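Local structure of uncharacterized protein (Staphylococcus aureus subsp. aureus, 3QFK) at residues F22-D27 with I262-R267; F66-G71 with I242-H247; F73-P78 with G108-N113; I160-Q165 with I202-H207. The protein is of unknown function but joins a calcineurin-like phosphoesterase domain, holding a zinc and a manganese ion in this structure, to a 5'-nucleotidase-type C-terminal domain. All coordinates share one frame; numbering follows the deposited sequence.

All four interactions are buried and meet around the zinc and manganese ions. Interactions 1 and 2 bridge the two facing sheets of the metal-binding domain: 19-25 and 64-69 are neighbours in one, 242-244 and 259-264 in the other. Their apolar side chains pack between the sheets, while polar groups gather at the metal end. Interaction 4 lies within the second sheet and is dominated by regular backbone hydrogen bonds; its strand 201-207 runs beside 242-244 of interaction 2. Interaction 3 joins two loops, where Glu111 accepts backbone N-H groups from the other loop and His110 meets 2-oxoglutaric acid. Interactions 2, 3 and 4 each supply a manganese ligand, and interaction 1 a zinc ligand.

Interaction 1 (F22-D27 with I262-R267); sequences FYVVSD and IQPGTR. With ZN (zinc ion), chain B.
Thr266 and Arg267 both close on the carbonyl oxygen of Asp27. The hydroxyl Thr266 OG1 donates to Asp27 O over 2.7 Å, in the carbonyl plane, and Arg267 N reaches the same oxygen at 3.0 Å from above that plane. Two donors on one acceptor tie down the backbone of a metal ligand: Asp27 OD1 binds the zinc ion at 2.2 Å, alongside His29, Asp72, His249 and two waters. Ser26 OG, swung away from its own N (chi1 -176°), donates to Asp27 OD2 over 2.6 Å from above the carboxylate plane, while His247 N and a water that also serves Gly265 O bind the same atom. Such an aspartate just past a strand end is a metal ligand typical of calcineurin-like phosphoesterases, whose metals sit at one end of two packed sheets. Strands 22-25 and 262-264 belong to different sheets, their axes 47° apart, and meet through side chains. Pro264, an apolar ring with no N-H to satisfy, crosses Val24 at about a right angle and lays CG 3.7 Å from Ser26 CB. The branched side chains of Val24 and Ile262 slide past each other, Val24 CG1 3.8 Å from Ile262 CG2.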
loop_
_atom_site.group_PDB
_atom_site.type_symbol
_atom_site.label_atom_id
_atom_site.label_comp_id
_atom_site.label_asym_id
_atom_site.label_seq_id
_atom_site.Cartn_x
_atom_site.Cartn_y
_atom_site.Cartn_z
ATOM N N PHE A 22 20.520 8.531 11.974
ATOM C CA PHE A 22 19.583 8.587 10.880
ATOM C C PHE A 22 18.255 8.041 11.364
ATOM O O PHE A 22 18.180 6.904 11.784
ATOM C CB PHE A 22 20.056 7.733 9.708
ATOM C CG PHE A 22 21.288 8.248 9.027
ATOM C CD1 PHE A 22 22.550 7.889 9.481
ATOM C CD2 PHE A 22 21.184 9.057 7.907
ATOM C CE1 PHE A 22 23.691 8.346 8.842
ATOM C CE2 PHE A 22 22.325 9.514 7.249
ATOM C CZ PHE A 22 23.576 9.162 7.721
ATOM N N TYR A 23 17.212 8.857 11.304
ATOM C CA TYR A 23 15.905 8.435 11.698
ATOM C C TYR A 23 15.048 8.289 10.462
ATOM O O TYR A 23 15.077 9.164 9.578
ATOM C CB TYR A 23 15.280 9.445 12.641
ATOM C CG TYR A 23 15.986 9.563 13.974
ATOM C CD1 TYR A 23 16.983 10.507 14.174
ATOM C CD2 TYR A 23 15.600 8.778 15.053
ATOM C CE1 TYR A 23 17.590 10.651 15.402
ATOM C CE2 TYR A 23 16.195 8.910 16.277
ATOM C CZ TYR A 23 17.197 9.867 16.440
ATOM O OH TYR A 23 17.822 9.996 17.628
ATOM N N VAL A 24 14.264 7.214 10.400
ATOM C CA VAL A 24 13.444 6.995 9.231
ATOM C C VAL A 24 12.044 6.520 9.540
ATOM O O VAL A 24 11.832 5.699 10.448
ATOM C CB VAL A 24 14.114 6.015 8.224
ATOM C CG1 VAL A 24 14.232 4.637 8.796
ATOM C CG2 VAL A 24 13.319 5.951 6.895
ATOM N N VAL A 25 11.077 7.148 8.861
ATOM C CA VAL A 25 9.710 6.710 8.907
ATOM C C VAL A 25 9.390 6.276 7.485
ATOM O O VAL A 25 10.027 6.721 6.520
ATOM C CB VAL A 25 8.705 7.732 9.444
ATOM C CG1 VAL A 25 8.975 7.952 10.945
ATOM C CG2 VAL A 25 8.698 9.046 8.614
ATOM N N SER A 26 8.478 5.336 7.362
ATOM C CA SER A 26 8.085 4.868 6.055
ATOM C C SER A 26 6.637 4.468 6.073
ATOM O O SER A 26 6.088 4.123 7.111
ATOM C CB SER A 26 8.930 3.661 5.638
ATOM O OG SER A 26 8.611 3.257 4.315
ATOM N N ASP A 27 6.012 4.552 4.915
ATOM C CA ASP A 27 4.640 4.152 4.759
ATOM C C ASP A 27 3.703 4.730 5.830
ATOM O O ASP A 27 2.877 4.018 6.411
ATOM C CB ASP A 27 4.555 2.629 4.727
ATOM C CG ASP A 27 5.319 2.029 3.577
ATOM O OD1 ASP A 27 4.696 1.789 2.533
ATOM O OD2 ASP A 27 6.545 1.808 3.688
ATOM N N ILE A 262 17.154 -1.679 7.581
ATOM C CA ILE A 262 16.003 -1.195 8.314
ATOM C C ILE A 262 14.741 -1.167 7.470
ATOM O O ILE A 262 14.793 -0.795 6.302
ATOM C CB ILE A 262 16.217 0.277 8.738
ATOM C CG1 ILE A 262 17.098 0.429 9.956
ATOM C CG2 ILE A 262 14.874 0.920 9.136
ATOM C CD1 ILE A 262 16.330 0.415 11.236
ATOM N N GLN A 263 13.611 -1.571 8.075
ATOM C CA GLN A 263 12.275 -1.419 7.482
ATOM C C GLN A 263 11.377 -1.025 8.690
ATOM O O GLN A 263 11.136 -1.834 9.568
ATOM C CB GLN A 263 11.776 -2.657 6.725
ATOM C CG GLN A 263 10.550 -2.292 5.859
ATOM C CD GLN A 263 10.085 -3.378 4.913
ATOM O OE1 GLN A 263 8.903 -3.657 4.848
ATOM N NE2 GLN A 263 11.002 -3.962 4.154
ATOM N N PRO A 264 10.894 0.228 8.738
ATOM C CA PRO A 264 10.200 0.663 9.954
ATOM C C PRO A 264 8.682 0.589 9.968
ATOM O O PRO A 264 8.022 1.519 10.440
ATOM C CB PRO A 264 10.689 2.112 10.083
ATOM C CG PRO A 264 10.750 2.566 8.624
ATOM C CD PRO A 264 11.002 1.340 7.777
ATOM N N GLY A 265 8.112 -0.498 9.454
ATOM C CA GLY A 265 6.672 -0.704 9.536
ATOM C C GLY A 265 5.831 0.249 8.738
ATOM O O GLY A 265 6.185 0.621 7.597
ATOM N N THR A 266 4.723 0.664 9.342
ATOM C CA THR A 266 3.782 1.546 8.701
ATOM C C THR A 266 2.950 2.316 9.725
ATOM O O THR A 266 2.852 1.920 10.882
ATOM C CB THR A 266 2.825 0.711 7.774
ATOM O OG1 THR A 266 1.939 1.582 7.033
ATOM C CG2 THR A 266 1.997 -0.321 8.597
ATOM N N ARG A 267 2.351 3.419 9.268
ATOM C CA ARG A 267 1.481 4.278 10.081
ATOM C C ARG A 267 2.127 4.914 11.340
ATOM O O ARG A 267 1.428 5.254 12.294
ATOM C CB ARG A 267 0.209 3.535 10.466
ATOM C CG ARG A 267 -0.551 2.996 9.266
ATOM C CD ARG A 267 -1.839 2.328 9.670
ATOM N NE ARG A 267 -2.533 1.800 8.494
ATOM C CZ ARG A 267 -3.752 1.265 8.509
ATOM N NH1 ARG A 267 -4.447 1.215 9.639
ATOM N NH2 ARG A 267 -4.294 0.819 7.381
HETATM ZN ZN ZN B . 2.689 1.273 1.793
HETATM O O HOH W 1 8.109 4.284 10.380
HETATM O O HOH W 2 7.426 -0.414 5.251
HETATM O O HOH W 3 0.783 0.238 0.740
HETATM O O HOH W 4 3.331 -0.555 0.447
#

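Interaction 2 (F66-G71 with I242-H247); sequences FKIDNG and IFITGH. With MN (manganese (II) ion), chain C.
Ile68 on strand 64-69 and Ile244 on strand 242-244 reach toward each other between two packed sheets, their CD1 methyls meeting tip to tip at 3.7 Å. Each CG1 branch lies beside its own backbone N, with a nearly extended chi2 (169° in both), which carries the terminal methyl out to its partner; long, purely apolar side chains suit this buried interface. Asp69 turns the other way. Its OD1 accepts from Gly71 N at 3.1 Å, an Asx turn that bends the chain toward Gly71, and its OD2 bonds to Tyr97 OH. Asn70 faces the second segment again. Its amide slides past Ile244, ND2 lying 3.8 Å from Ile244 CG2, and continues to the backbone beyond, 3.1 Å from Thr245 C. Gly246, having no side chain, permits this close approach. The amide's hydrogen-bonding partners include Tyr206 O for ND2 and Thr106 OG1 for OD1, which hold it in a fixed rotation. Past Gly246, His247 ND1 binds the manganese ion at 2.5 Å. Apolar residues between the sheets, giving way to polar loops that carry metal ligands, are the pattern of the calcineurin-like phosphoesterase sandwich and its two-metal site.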
loop_
_atom_site.group_PDB
_atom_site.type_symbol
_atom_site.label_atom_id
_atom_site.label_comp_id
_atom_site.label_asym_id
_atom_site.label_seq_id
_atom_site.Cartn_x
_atom_site.Cartn_y
_atom_site.Cartn_z
ATOM N N PHE A 66 19.823 13.111 10.968
ATOM C CA PHE A 66 19.003 13.293 9.769
ATOM C C PHE A 66 17.676 12.586 9.927
ATOM O O PHE A 66 17.595 11.546 10.594
ATOM C CB PHE A 66 19.738 12.787 8.515
ATOM C CG PHE A 66 20.854 13.697 8.076
ATOM C CD1 PHE A 66 22.037 13.763 8.796
ATOM C CD2 PHE A 66 20.708 14.500 6.958
ATOM C CE1 PHE A 66 23.055 14.624 8.408
ATOM C CE2 PHE A 66 21.710 15.344 6.566
ATOM C CZ PHE A 66 22.893 15.413 7.302
ATOM N N LYS A 67 16.642 13.177 9.316
ATOM C CA LYS A 67 15.278 12.702 9.390
ATOM C C LYS A 67 14.819 12.430 7.945
ATOM O O LYS A 67 14.902 13.308 7.086
ATOM C CB LYS A 67 14.420 13.770 10.089
ATOM C CG LYS A 67 13.017 13.334 10.426
ATOM C CD LYS A 67 12.144 14.468 11.011
ATOM C CE LYS A 67 12.621 14.975 12.368
ATOM N NZ LYS A 67 11.686 16.053 12.931
ATOM N N ILE A 68 14.334 11.209 7.711
ATOM C CA ILE A 68 13.978 10.704 6.383
ATOM C C ILE A 68 12.621 10.066 6.299
ATOM O O ILE A 68 12.277 9.288 7.193
ATOM C CB ILE A 68 14.937 9.529 6.037
ATOM C CG1 ILE A 68 16.395 9.993 6.125
ATOM C CG2 ILE A 68 14.580 8.925 4.678
ATOM C CD1 ILE A 68 17.397 8.879 6.064
ATOM N N ASP A 69 11.850 10.380 5.248
ATOM C CA ASP A 69 10.566 9.720 5.003
ATOM C C ASP A 69 10.743 8.819 3.758
ATOM O O ASP A 69 11.128 9.290 2.685
ATOM C CB ASP A 69 9.398 10.714 4.853
ATOM C CG ASP A 69 8.072 10.019 4.459
ATOM O OD1 ASP A 69 7.917 9.677 3.257
ATOM O OD2 ASP A 69 7.161 9.857 5.319
ATOM N N ASN A 70 10.402 7.545 3.874
ATOM C CA ASN A 70 10.691 6.604 2.784
ATOM C C ASN A 70 9.533 6.192 1.869
ATOM O O ASN A 70 9.490 5.052 1.375
ATOM C CB ASN A 70 11.404 5.378 3.371
ATOM C CG ASN A 70 12.065 4.505 2.309
ATOM O OD1 ASN A 70 12.645 5.007 1.329
ATOM N ND2 ASN A 70 11.998 3.186 2.508
ATOM N N GLY A 71 8.607 7.110 1.605
ATOM C CA GLY A 71 7.529 6.850 0.640
ATOM C C GLY A 71 6.185 6.381 1.167
ATOM O O GLY A 71 6.068 5.953 2.307
ATOM N N ILE A 242 24.189 1.672 4.943
ATOM C CA ILE A 242 22.818 1.693 5.465
ATOM C C ILE A 242 21.838 1.409 4.310
ATOM O O ILE A 242 21.898 2.080 3.262
ATOM C CB ILE A 242 22.447 3.035 6.081
ATOM C CG1 ILE A 242 23.493 3.484 7.118
ATOM C CG2 ILE A 242 21.091 2.960 6.716
ATOM C CD1 ILE A 242 23.212 4.878 7.693
ATOM N N PHE A 243 20.981 0.397 4.498
ATOM C CA PHE A 243 19.942 0.013 3.517
ATOM C C PHE A 243 18.558 0.269 4.160
ATOM O O PHE A 243 18.121 -0.464 5.056
ATOM C CB PHE A 243 20.110 -1.454 3.084
ATOM C CG PHE A 243 19.367 -1.810 1.814
ATOM C CD1 PHE A 243 19.655 -1.164 0.625
ATOM C CD2 PHE A 243 18.444 -2.824 1.782
ATOM C CE1 PHE A 243 18.988 -1.488 -0.546
ATOM C CE2 PHE A 243 17.790 -3.153 0.604
ATOM C CZ PHE A 243 18.062 -2.486 -0.551
ATOM N N ILE A 244 17.902 1.348 3.739
ATOM C CA ILE A 244 16.602 1.740 4.283
ATOM C C ILE A 244 15.574 1.233 3.310
ATOM O O ILE A 244 15.715 1.453 2.110
ATOM C CB ILE A 244 16.529 3.270 4.446
ATOM C CG1 ILE A 244 17.416 3.692 5.620
ATOM C CG2 ILE A 244 15.092 3.756 4.659
ATOM C CD1 ILE A 244 17.629 5.191 5.714
ATOM N N THR A 245 14.585 0.499 3.815
ATOM C CA THR A 245 13.549 -0.077 2.974
ATOM C C THR A 245 12.147 0.242 3.487
ATOM O O THR A 245 11.967 0.818 4.581
ATOM C CB THR A 245 13.732 -1.624 2.852
ATOM O OG1 THR A 245 13.618 -2.249 4.140
ATOM C CG2 THR A 245 15.091 -1.937 2.269
ATOM N N GLY A 246 11.151 -0.114 2.686
ATOM C CA GLY A 246 9.747 0.124 3.045
ATOM C C GLY A 246 8.889 -0.763 2.180
ATOM O O GLY A 246 9.301 -1.867 1.847
ATOM N N HIS A 247 7.707 -0.273 1.833
ATOM C CA HIS A 247 6.770 -0.946 0.927
ATOM C C HIS A 247 6.031 -2.185 1.466
ATOM O O HIS A 247 4.832 -2.312 1.274
ATOM C CB HIS A 247 7.470 -1.299 -0.408
ATOM C CG HIS A 247 6.548 -1.873 -1.437
ATOM N ND1 HIS A 247 5.485 -1.162 -1.948
ATOM C CD2 HIS A 247 6.538 -3.075 -2.067
ATOM C CE1 HIS A 247 4.843 -1.904 -2.833
ATOM N NE2 HIS A 247 5.467 -3.071 -2.931
HETATM MN MN MN C . 4.418 0.932 -1.204
HETATM O O HOH W 4 3.331 -0.555 0.447
#

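Interaction 3 (F73-P78 with G108-N113); sequences FLQGSP and GNHEFN. With MN (manganese (II) ion), chain C; AKG (2-oxoglutaric acid), chain D.
The carboxylate of Glu111 lies flat over one face of the Phe73 ring, the two planes 17° apart and Glu111 CD 3.5 Å from Phe73 CE2. A bend in the glutamate chain (chi2 68°) folds the acid back over the ring, where OE1 sits toward the rim. From there OE1 is gripped by two backbone donors arriving from the same face of its plane, Phe73 N at 2.8 Å and Leu74 N at 3.0 Å. OE2 turns to its own segment, meeting Gly108 N at an unusually short 2.5 Å, and it also takes the N-H of Asp72. Backbone N-H groups thus surround a buried acid, and would probably favour its charged form; a glutamate is long enough to join both loops in this way. Residues Gly108 to Glu111 form the Gly-Asn-His-Glu signature of calcineurin-like phosphoesterases, which leads into a short 3-10 segment, 109-112; Asn109 OD1 binds the manganese ion and Asn109 ND2 lies above one face of His110. The His110 ring is set by Asn113, whose OD1 receives ND1 at 2.8 Å almost straight and in the ring plane. At its other nitrogen, His110 NE2 donates to O2 of the bound 2-oxoglutaric acid at 3.2 Å. The bent Gln75 side chain brings its amide obliquely across His110, the planes 26° apart. Its OE1 lies 3.1 Å from His110 ND1, an angle too poor for a hydrogen bond, and its CD rests 3.4 Å from Asn113 OD1. Gln75 O bonds to the zinc ligand His29.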
loop_
_atom_site.group_PDB
_atom_site.type_symbol
_atom_site.label_atom_id
_atom_site.label_comp_id
_atom_site.label_asym_id
_atom_site.label_seq_id
_atom_site.Cartn_x
_atom_site.Cartn_y
_atom_site.Cartn_z
ATOM N N PHE A 73 3.470 8.340 1.494
ATOM C CA PHE A 73 3.075 9.378 2.433
ATOM C C PHE A 73 1.845 10.178 1.985
ATOM O O PHE A 73 1.212 10.862 2.792
ATOM C CB PHE A 73 4.254 10.368 2.658
ATOM C CG PHE A 73 4.630 11.182 1.429
ATOM C CD1 PHE A 73 3.967 12.372 1.136
ATOM C CD2 PHE A 73 5.620 10.752 0.571
ATOM C CE1 PHE A 73 4.307 13.126 -0.001
ATOM C CE2 PHE A 73 5.977 11.508 -0.559
ATOM C CZ PHE A 73 5.298 12.686 -0.844
ATOM N N LEU A 74 1.485 10.074 0.713
ATOM C CA LEU A 74 0.434 10.921 0.150
ATOM C C LEU A 74 -0.979 10.344 0.084
ATOM O O LEU A 74 -1.912 11.079 -0.171
ATOM C CB LEU A 74 0.895 11.344 -1.261
ATOM C CG LEU A 74 0.218 12.458 -2.036
ATOM C CD1 LEU A 74 0.200 13.749 -1.244
ATOM C CD2 LEU A 74 0.954 12.669 -3.383
ATOM N N GLN A 75 -1.123 9.047 0.340
ATOM C CA GLN A 75 -2.396 8.354 0.275
ATOM C C GLN A 75 -2.481 7.240 1.315
ATOM O O GLN A 75 -1.471 6.671 1.713
ATOM C CB GLN A 75 -2.550 7.718 -1.132
ATOM C CG GLN A 75 -3.842 6.897 -1.385
ATOM C CD GLN A 75 -3.812 5.476 -0.827
ATOM O OE1 GLN A 75 -2.754 4.923 -0.562
ATOM N NE2 GLN A 75 -4.978 4.880 -0.676
ATOM N N GLY A 76 -3.700 6.932 1.744
ATOM C CA GLY A 76 -3.932 5.817 2.632
ATOM C C GLY A 76 -5.001 5.984 3.679
ATOM O O GLY A 76 -5.914 5.176 3.777
ATOM N N SER A 77 -4.914 7.054 4.452
ATOM C CA SER A 77 -5.828 7.238 5.539
ATOM C C SER A 77 -7.052 8.001 5.125
ATOM O O SER A 77 -7.070 8.624 4.060
ATOM C CB SER A 77 -5.143 8.025 6.647
ATOM O OG SER A 77 -4.976 9.359 6.229
ATOM N N PRO A 78 -8.081 7.979 5.990
ATOM C CA PRO A 78 -9.274 8.768 5.784
ATOM C C PRO A 78 -8.952 10.269 5.727
ATOM O O PRO A 78 -9.687 11.015 5.112
ATOM C CB PRO A 78 -10.136 8.420 7.000
ATOM C CG PRO A 78 -9.650 7.042 7.412
ATOM C CD PRO A 78 -8.207 7.072 7.152
ATOM N N GLY A 108 7.003 6.567 -2.966
ATOM C CA GLY A 108 6.407 5.225 -2.872
ATOM C C GLY A 108 5.423 5.045 -4.020
ATOM O O GLY A 108 5.122 6.006 -4.722
ATOM N N ASN A 109 4.931 3.811 -4.253
ATOM C CA ASN A 109 3.958 3.594 -5.329
ATOM C C ASN A 109 2.665 4.404 -5.154
ATOM O O ASN A 109 2.058 4.839 -6.143
ATOM C CB ASN A 109 3.600 2.103 -5.517
ATOM C CG ASN A 109 3.185 1.432 -4.220
ATOM O OD1 ASN A 109 3.947 1.429 -3.247
ATOM N ND2 ASN A 109 1.993 0.830 -4.207
ATOM N N HIS A 110 2.236 4.599 -3.911
ATOM C CA HIS A 110 1.003 5.336 -3.666
ATOM C C HIS A 110 1.052 6.841 -3.958
ATOM O O HIS A 110 -0.004 7.459 -4.074
ATOM C CB HIS A 110 0.409 5.012 -2.294
ATOM C CG HIS A 110 -0.104 3.606 -2.201
ATOM N ND1 HIS A 110 -1.300 3.217 -2.765
ATOM C CD2 HIS A 110 0.435 2.488 -1.654
ATOM C CE1 HIS A 110 -1.488 1.925 -2.548
ATOM N NE2 HIS A 110 -0.441 1.456 -1.887
ATOM N N GLU A 111 2.243 7.409 -4.156
ATOM C CA GLU A 111 2.344 8.827 -4.533
ATOM C C GLU A 111 1.762 9.151 -5.936
ATOM O O GLU A 111 1.600 10.325 -6.287
ATOM C CB GLU A 111 3.782 9.329 -4.464
ATOM C CG GLU A 111 4.178 9.899 -3.102
ATOM C CD GLU A 111 4.237 8.863 -2.035
ATOM O OE1 GLU A 111 3.248 8.747 -1.277
ATOM O OE2 GLU A 111 5.248 8.120 -1.993
ATOM N N PHE A 112 1.486 8.117 -6.727
ATOM C CA PHE A 112 0.921 8.275 -8.085
ATOM C C PHE A 112 -0.615 8.044 -8.159
ATOM O O PHE A 112 -1.234 8.271 -9.211
ATOM C CB PHE A 112 1.631 7.304 -9.051
ATOM C CG PHE A 112 3.111 7.566 -9.192
ATOM C CD1 PHE A 112 4.021 7.001 -8.304
ATOM C CD2 PHE A 112 3.592 8.406 -10.199
ATOM C CE1 PHE A 112 5.390 7.274 -8.411
ATOM C CE2 PHE A 112 4.949 8.681 -10.317
ATOM C CZ PHE A 112 5.852 8.110 -9.435
ATOM N N ASN A 113 -1.219 7.607 -7.047
ATOM C CA ASN A 113 -2.647 7.291 -6.997
ATOM C C ASN A 113 -3.602 8.410 -7.455
ATOM O O ASN A 113 -4.701 8.114 -7.860
ATOM C CB ASN A 113 -3.077 6.854 -5.579
ATOM C CG ASN A 113 -2.678 5.412 -5.223
ATOM O OD1 ASN A 113 -2.939 4.973 -4.106
ATOM N ND2 ASN A 113 -2.100 4.670 -6.168
HETATM MN MN MN C . 4.418 0.932 -1.204
HETATM C C1 AKG D . -2.110 -1.865 -1.576
HETATM O O1 AKG D . -2.538 -2.067 -0.421
HETATM O O2 AKG D . -0.893 -1.691 -1.788
HETATM C C2 AKG D . -3.037 -1.818 -2.717
HETATM O O5 AKG D . -2.646 -1.305 -3.749
HETATM C C3 AKG D . -4.450 -2.372 -2.624
HETATM C C4 AKG D . -4.958 -2.948 -3.952
HETATM C C5 AKG D . -6.251 -2.294 -4.386
HETATM O O3 AKG D . -7.279 -2.991 -4.523
HETATM O O4 AKG D . -6.251 -1.070 -4.607
HETATM O O HOH W 4 3.331 -0.555 0.447
#

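Interaction 4 (I160-Q165 with I202-H207). With MN (manganese (II) ion), chain C.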
loop_
_atom_site.group_PDB
_atom_site.type_symbol
_atom_site.label_atom_id
_atom_site.label_comp_id
_atom_site.label_asym_id
_atom_site.label_seq_id
_atom_site.Cartn_x
_atom_site.Cartn_y
_atom_site.Cartn_z
ATOM N N ILE A 160 21.216 7.618 -2.118
ATOM C CA ILE A 160 20.472 7.399 -3.357
ATOM C C ILE A 160 19.040 6.907 -3.050
ATOM O O ILE A 160 18.838 6.001 -2.247
ATOM C CB ILE A 160 21.198 6.449 -4.314
ATOM C CG1 ILE A 160 20.401 6.293 -5.615
ATOM C CG2 ILE A 160 21.477 5.098 -3.673
ATOM C CD1 ILE A 160 21.210 5.604 -6.749
ATOM N N GLY A 161 18.061 7.536 -3.693
ATOM C CA GLY A 161 16.666 7.213 -3.534
ATOM C C GLY A 161 16.197 6.368 -4.698
ATOM O O GLY A 161 16.495 6.674 -5.833
ATOM N N LEU A 162 15.486 5.282 -4.395
ATOM C CA LEU A 162 14.994 4.344 -5.427
ATOM C C LEU A 162 13.595 3.899 -5.080
ATOM O O LEU A 162 13.241 3.836 -3.907
ATOM C CB LEU A 162 15.892 3.108 -5.505
ATOM C CG LEU A 162 17.328 3.326 -5.948
ATOM C CD1 LEU A 162 18.241 2.139 -5.576
ATOM C CD2 LEU A 162 17.370 3.638 -7.439
ATOM N N THR A 163 12.809 3.549 -6.097
ATOM C CA THR A 163 11.433 3.129 -5.897
ATOM C C THR A 163 11.131 1.838 -6.629
ATOM O O THR A 163 11.719 1.578 -7.667
ATOM C CB THR A 163 10.478 4.195 -6.460
ATOM O OG1 THR A 163 10.817 5.479 -5.914
ATOM C CG2 THR A 163 9.012 3.849 -6.128
ATOM N N THR A 164 10.215 1.030 -6.091
ATOM C CA THR A 164 9.807 -0.229 -6.750
ATOM C C THR A 164 9.405 0.038 -8.213
ATOM O O THR A 164 8.636 0.968 -8.515
ATOM C CB THR A 164 8.665 -0.982 -5.972
ATOM O OG1 THR A 164 8.228 -2.136 -6.727
ATOM C CG2 THR A 164 7.447 -0.052 -5.690
ATOM N N GLN A 165 9.936 -0.777 -9.119
ATOM C CA GLN A 165 9.662 -0.639 -10.548
ATOM C C GLN A 165 8.285 -1.175 -10.966
ATOM O O GLN A 165 7.873 -0.978 -12.108
ATOM C CB GLN A 165 10.729 -1.405 -11.352
ATOM C CG GLN A 165 10.679 -2.938 -11.135
ATOM C CD GLN A 165 11.765 -3.707 -11.867
ATOM O OE1 GLN A 165 12.061 -3.433 -13.029
ATOM N NE2 GLN A 165 12.321 -4.721 -11.203
ATOM N N ILE A 202 27.786 5.041 2.073
ATOM C CA ILE A 202 26.654 5.006 1.139
ATOM C C ILE A 202 25.335 4.586 1.803
ATOM O O ILE A 202 25.233 3.534 2.447
ATOM C CB ILE A 202 26.941 4.075 -0.050
ATOM C CG1 ILE A 202 28.098 4.661 -0.878
ATOM C CG2 ILE A 202 25.696 3.905 -0.892
ATOM C CD1 ILE A 202 28.566 3.796 -2.018
ATOM N N VAL A 203 24.325 5.421 1.627
ATOM C CA VAL A 203 23.000 5.153 2.151
ATOM C C VAL A 203 22.060 4.946 0.965
ATOM O O VAL A 203 21.990 5.782 0.066
ATOM C CB VAL A 203 22.485 6.338 3.002
ATOM C CG1 VAL A 203 21.042 6.059 3.531
ATOM C CG2 VAL A 203 23.477 6.658 4.149
ATOM N N VAL A 204 21.396 3.798 0.929
ATOM C CA VAL A 204 20.394 3.520 -0.085
ATOM C C VAL A 204 19.020 3.576 0.584
ATOM O O VAL A 204 18.805 2.927 1.617
ATOM C CB VAL A 204 20.576 2.128 -0.685
ATOM C CG1 VAL A 204 19.455 1.826 -1.698
ATOM C CG2 VAL A 204 21.955 2.006 -1.336
ATOM N N CYS A 205 18.116 4.379 0.026
ATOM C CA CYS A 205 16.742 4.513 0.513
ATOM C C CYS A 205 15.856 4.020 -0.613
ATOM O O CYS A 205 15.683 4.692 -1.626
ATOM C CB CYS A 205 16.382 5.960 0.866
ATOM S SG CYS A 205 17.318 6.626 2.254
ATOM N N TYR A 206 15.325 2.821 -0.415
ATOM C CA TYR A 206 14.542 2.115 -1.402
ATOM C C TYR A 206 13.135 1.881 -0.930
ATOM O O TYR A 206 12.930 1.273 0.119
ATOM C CB TYR A 206 15.241 0.769 -1.648
ATOM C CG TYR A 206 14.534 -0.223 -2.542
ATOM C CD1 TYR A 206 14.006 0.166 -3.774
ATOM C CD2 TYR A 206 14.478 -1.580 -2.198
ATOM C CE1 TYR A 206 13.382 -0.771 -4.630
ATOM C CE2 TYR A 206 13.861 -2.527 -3.042
ATOM C CZ TYR A 206 13.334 -2.114 -4.257
ATOM O OH TYR A 206 12.731 -3.030 -5.078
ATOM N N HIS A 207 12.161 2.425 -1.668
ATOM C CA HIS A 207 10.790 2.157 -1.361
ATOM C C HIS A 207 10.439 0.826 -2.032
ATOM O O HIS A 207 9.826 0.777 -3.111
ATOM C CB HIS A 207 9.811 3.210 -1.821
ATOM C CG HIS A 207 8.449 2.942 -1.293
ATOM N ND1 HIS A 207 8.064 3.331 -0.026
ATOM C CD2 HIS A 207 7.432 2.185 -1.783
ATOM C CE1 HIS A 207 6.841 2.887 0.211
ATOM N NE2 HIS A 207 6.439 2.187 -0.834
HETATM MN MN MN C . 4.418 0.932 -1.204
HETATM O O HOH W 5 11.760 -2.779 -7.634
HETATM O O HOH W 4 3.331 -0.555 0.447
#
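Two parallel neighbours in the second sheet of the metallophosphoesterase domain meet here, strands 155-163 and 201-207, linked by a beta-alpha-beta crossover through helix 184-198. The donors alternate between the two strands: Ile160 N donates to Val203 O at 3.0 Å, Cys205 N to Ile160 O, Leu162 N to Cys205 O, and His207 N to Leu162 O at 2.9 Å. A final, more bent bond from Thr164 N to His207 O (141°) extends the pairing past the first strand. On one face, Ile160 and Val204 lie side by side, their CG2 methyls 3.9 Å apart. Leu162 CB packs on Tyr206 CD1 at 3.9 Å, and Leu162 O lies at the edge of that ring. Helices 184-198 and 229-236 cover these apolar residues, while Tyr206 OH reaches Glu228 N and a water that accepts from Gln165 N. The other face carries Cys205, Thr163 and His207. An extended first torsion (chi1 -172°) carries the ring of His207 past the strand end, where NE2 binds the manganese ion at 2.4 Å; Asn70 O orients ND1. A metal-binding histidine ending a parallel strand is typical of the calcineurin-like two-metal site.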